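PDB 3LID: putative sensory box/GGDEF family protein from Vibrio parahaemolyticus, which probably senses signals through the extracellular PDC-fold domain described here and is predicted to make cyclic di-GMP from GTP with its GGDEF domain. Local coordinates for residues 35-40 against 76-81. Residues are numbered along the deposited sequence; the frame is centred on the assembly and turned at random.
Sequences DQIETI and QKLYKQ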
ATOM      1  N   ASP A  35       6.954   9.018  -4.315  1.00 15.26           N
ATOM      2  CA  ASP A  35       8.292   9.595  -4.728  1.00 16.24           C
ATOM      3  C   ASP A  35       9.407   8.917  -3.878  1.00 16.32           C
ATOM      4  O   ASP A  35      10.492   8.569  -4.382  1.00 19.59           O
ATOM      5  CB  ASP A  35       8.250  11.100  -4.392  1.00 15.79           C
ATOM      6  CG  ASP A  35       9.481  11.828  -4.876  1.00 24.55           C
ATOM      7  OD1 ASP A  35       9.561  12.128  -6.062  1.00 32.84           O
ATOM      8  OD2 ASP A  35      10.351  12.020  -4.032  1.00 33.92           O
ATOM      9  N   GLN A  36       9.155   8.719  -2.596  1.00 15.51           N
ATOM     10  CA  GLN A  36      10.164   8.158  -1.657  1.00 17.36           C
ATOM     11  C   GLN A  36      10.433   6.667  -2.117  1.00 17.84           C
ATOM     12  O   GLN A  36      11.557   6.174  -2.151  1.00 17.09           O
ATOM     13  CB  GLN A  36       9.569   8.155  -0.247  1.00 18.58           C
ATOM     14  CG  GLN A  36      10.420   7.696   0.851  1.00 26.29           C
ATOM     15  CD  GLN A  36       9.708   7.779   2.256  1.00 29.97           C
ATOM     16  OE1 GLN A  36       8.834   8.646   2.501  1.00 31.20           O
ATOM     17  NE2 GLN A  36      10.090   6.884   3.161  1.00 28.61           N
ATOM     18  N   ILE A  37       9.344   5.959  -2.443  1.00 15.09           N
ATOM     19  CA  ILE A  37       9.478   4.566  -2.907  1.00 16.21           C
ATOM     20  C   ILE A  37      10.250   4.518  -4.282  1.00 16.73           C
ATOM     21  O   ILE A  37      11.169   3.662  -4.486  1.00 18.35           O
ATOM     22  CB  ILE A  37       8.103   3.987  -3.146  1.00 16.20           C
ATOM     23  CG1 ILE A  37       7.437   3.645  -1.790  1.00 17.07           C
ATOM     24  CG2 ILE A  37       8.282   2.627  -3.928  1.00 18.86           C
ATOM     25  CD1 ILE A  37       5.925   3.367  -2.044  1.00 17.28           C
ATOM     26  N   GLU A  38       9.906   5.394  -5.192  1.00 17.94           N
ATOM     27  CA  GLU A  38      10.656   5.456  -6.476  1.00 20.17           C
ATOM     28  C   GLU A  38      12.129   5.707  -6.294  1.00 20.90           C
ATOM     29  O   GLU A  38      12.941   5.048  -6.934  1.00 19.16           O
ATOM     30  CB  GLU A  38      10.045   6.456  -7.431  1.00 21.54           C
ATOM     31  CG  GLU A  38       8.589   6.053  -7.828  1.00 22.80           C
ATOM     32  CD  GLU A  38       7.858   7.151  -8.588  1.00 26.86           C
ATOM     33  OE1 GLU A  38       8.198   8.353  -8.444  1.00 29.67           O
ATOM     34  OE2 GLU A  38       6.859   6.806  -9.291  1.00 31.38           O
ATOM     35  N   THR A  39      12.476   6.626  -5.406  1.00 18.55           N
ATOM     36  CA  THR A  39      13.873   6.931  -5.192  1.00 18.11           C
ATOM     37  C   THR A  39      14.642   5.788  -4.568  1.00 17.88           C
ATOM     38  O   THR A  39      15.814   5.452  -5.014  1.00 17.13           O
ATOM     39  CB  THR A  39      14.002   8.225  -4.360  1.00 20.02           C
ATOM     40  OG1 THR A  39      13.253   9.258  -5.047  1.00 21.31           O
ATOM     41  CG2 THR A  39      15.503   8.579  -4.192  1.00 20.79           C
ATOM     42  N   ILE A  40      14.069   5.207  -3.514  1.00 15.52           N
ATOM     43  CA  ILE A  40      14.756   4.181  -2.756  1.00 14.48           C
ATOM     44  C   ILE A  40      14.826   2.940  -3.672  1.00 16.35           C
ATOM     45  O   ILE A  40      15.856   2.204  -3.622  1.00 16.41           O
ATOM     46  CB  ILE A  40      13.987   3.877  -1.455  1.00 15.45           C
ATOM     47  CG1 ILE A  40      14.184   4.960  -0.430  1.00 16.78           C
ATOM     48  CG2 ILE A  40      14.437   2.575  -0.808  1.00 15.63           C
ATOM     49  CD1 ILE A  40      15.673   5.032   0.130  1.00 19.91           C
ATOM     50  N   GLN A  76      13.288   2.986   6.520  1.00 15.57           N
ATOM     51  CA  GLN A  76      12.148   3.375   5.678  1.00 15.75           C
ATOM     52  C   GLN A  76      10.768   2.953   6.236  1.00 14.96           C
ATOM     53  O   GLN A  76       9.781   3.599   5.891  1.00 15.83           O
ATOM     54  CB  GLN A  76      12.334   2.814   4.250  1.00 15.85           C
ATOM     55  CG  GLN A  76      13.460   3.519   3.522  1.00 18.33           C
ATOM     56  CD  GLN A  76      13.098   4.983   3.252  1.00 18.12           C
ATOM     57  OE1 GLN A  76      13.705   5.920   3.821  1.00 25.12           O
ATOM     58  NE2 GLN A  76      12.096   5.178   2.502  1.00 16.77           N
ATOM     59  N   LYS A  77      10.723   1.822   6.947  1.00 15.28           N
ATOM     60  CA  LYS A  77       9.566   1.248   7.692  1.00 15.06           C
ATOM     61  C   LYS A  77       8.429   0.693   6.788  1.00 14.40           C
ATOM     62  O   LYS A  77       7.691  -0.190   7.248  1.00 16.59           O
ATOM     63  CB  LYS A  77       8.957   2.231   8.714  1.00 15.01           C
ATOM     64  CG  LYS A  77      10.068   2.717   9.640  1.00 17.88           C
ATOM     65  CD  LYS A  77       9.442   3.735  10.616  1.00 24.94           C
ATOM     66  CE  LYS A  77      10.522   4.504  11.299  1.00 34.91           C
ATOM     67  NZ  LYS A  77      11.075   3.683  12.346  1.00 43.26           N
ATOM     68  N   LEU A  78       8.305   1.190   5.556  1.00 14.40           N
ATOM     69  CA  LEU A  78       7.162   0.830   4.759  1.00 15.51           C
ATOM     70  C   LEU A  78       7.350  -0.443   3.917  1.00 16.23           C
ATOM     71  O   LEU A  78       6.400  -0.861   3.234  1.00 17.74           O
ATOM     72  CB  LEU A  78       6.727   1.982   3.807  1.00 16.57           C
ATOM     73  CG  LEU A  78       7.841   2.539   2.894  1.00 18.69           C
ATOM     74  CD1 LEU A  78       7.850   1.702   1.695  1.00 27.19           C
ATOM     75  CD2 LEU A  78       7.507   4.023   2.462  1.00 25.98           C
ATOM     76  N   TYR A  79       8.538  -1.016   3.977  1.00 15.86           N
ATOM     77  CA  TYR A  79       8.766  -2.342   3.297  1.00 16.22           C
ATOM     78  C   TYR A  79       8.638  -3.494   4.266  1.00 16.08           C
ATOM     79  O   TYR A  79       9.347  -3.527   5.267  1.00 18.93           O
ATOM     80  CB  TYR A  79      10.139  -2.403   2.616  1.00 16.02           C
ATOM     81  CG  TYR A  79      10.339  -1.280   1.659  1.00 15.36           C
ATOM     82  CD1 TYR A  79       9.705  -1.282   0.429  1.00 15.05           C
ATOM     83  CD2 TYR A  79      11.132  -0.149   2.014  1.00 15.73           C
ATOM     84  CE1 TYR A  79       9.858  -0.233  -0.472  1.00 15.37           C
ATOM     85  CE2 TYR A  79      11.296   0.892   1.103  1.00 16.94           C
ATOM     86  CZ  TYR A  79      10.609   0.871  -0.098  1.00 17.65           C
ATOM     87  OH  TYR A  79      10.755   1.909  -0.992  1.00 17.86           O
ATOM     88  N   LYS A  80       7.682  -4.383   4.002  1.00 14.93           N
ATOM     89  CA  LYS A  80       7.489  -5.564   4.809  1.00 16.96           C
ATOM     90  C   LYS A  80       8.535  -6.666   4.413  1.00 15.14           C
ATOM     91  O   LYS A  80       8.960  -7.439   5.243  1.00 16.21           O
ATOM     92  CB  LYS A  80       6.058  -6.035   4.623  1.00 18.94           C
ATOM     93  CG  LYS A  80       5.753  -7.170   5.588  1.00 27.93           C
ATOM     94  CD  LYS A  80       4.269  -7.170   5.934  1.00 35.55           C
ATOM     95  CE  LYS A  80       3.968  -8.200   6.986  1.00 43.50           C
ATOM     96  NZ  LYS A  80       4.135  -9.561   6.397  1.00 44.85           N
ATOM     97  N   GLN A  81       8.977  -6.641   3.174  1.00 13.26           N
ATOM     98  CA  GLN A  81      10.051  -7.527   2.737  1.00 13.72           C
ATOM     99  C   GLN A  81      10.831  -6.854   1.679  1.00 12.81           C
ATOM    100  O   GLN A  81      10.307  -6.039   0.963  1.00 14.40           O
ATOM    101  CB  GLN A  81       9.456  -8.806   2.017  1.00 14.41           C
ATOM    102  CG  GLN A  81       8.563  -9.622   2.943  1.00 19.35           C
ATOM    103  CD  GLN A  81       8.061 -10.865   2.206  1.00 23.50           C
ATOM    104  OE1 GLN A  81       6.907 -10.928   1.709  1.00 23.30           O
ATOM    105  NE2 GLN A  81       8.955 -11.827   2.072  1.00 17.68           N
TER
HETATM  106  O   HOH W   1      10.992   4.242   0.190  1.00 18.90           O
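The ring of Y79 reaches I37 and I40 of the helix with its hydroxyl end, while one of its faces is covered from within its own segment: L78 CD1 sits over the ring centre, 3.3 Å above the plane. I40 CG2 meets the ring obliquely, 4.0 Å from Y79 CE2. At the second pair of flat groups, the side-chain amides of Q36 and Q76 approach from opposite directions with their planes 78° apart. Q36 gets there on an extended chain, its CG anti to the backbone N (chi1 -177°), whereas Q76 is bent at chi2 and lies against I40 CG1.

The case illustrates how a tyrosine can be partly apolar filler and partly polar link. Y79 OH lies 3.5 Å from I37 CA and is hydrogen-bonded to a water 2.6 Å away, which carries the link on to the helix backbone. That water donates a weak bond of 3.1 Å to Q36 O, a carbonyl already accepting from I40 N within the helix. Beside this link, L78 CD1 also packs on I37 CG1 at 4.0 Å, so a single methyl serves both the ring and the helix.

K77, the first residue past helix 59-76, takes positive phi (71°) as the chain turns into strand 79-86. I37 and Y79 both touch V172 on the adjacent strand 163-173, extending the apolar seam into the sheet. The contact thus packs helix 9-45 against the start of inner strand 79-86, which pairs with 163-173 in the antiparallel sheet. A long N-terminal helix running alongside tandem PAS-like modules in this way is the layout of double-PDC sensor domains of the Cache clan.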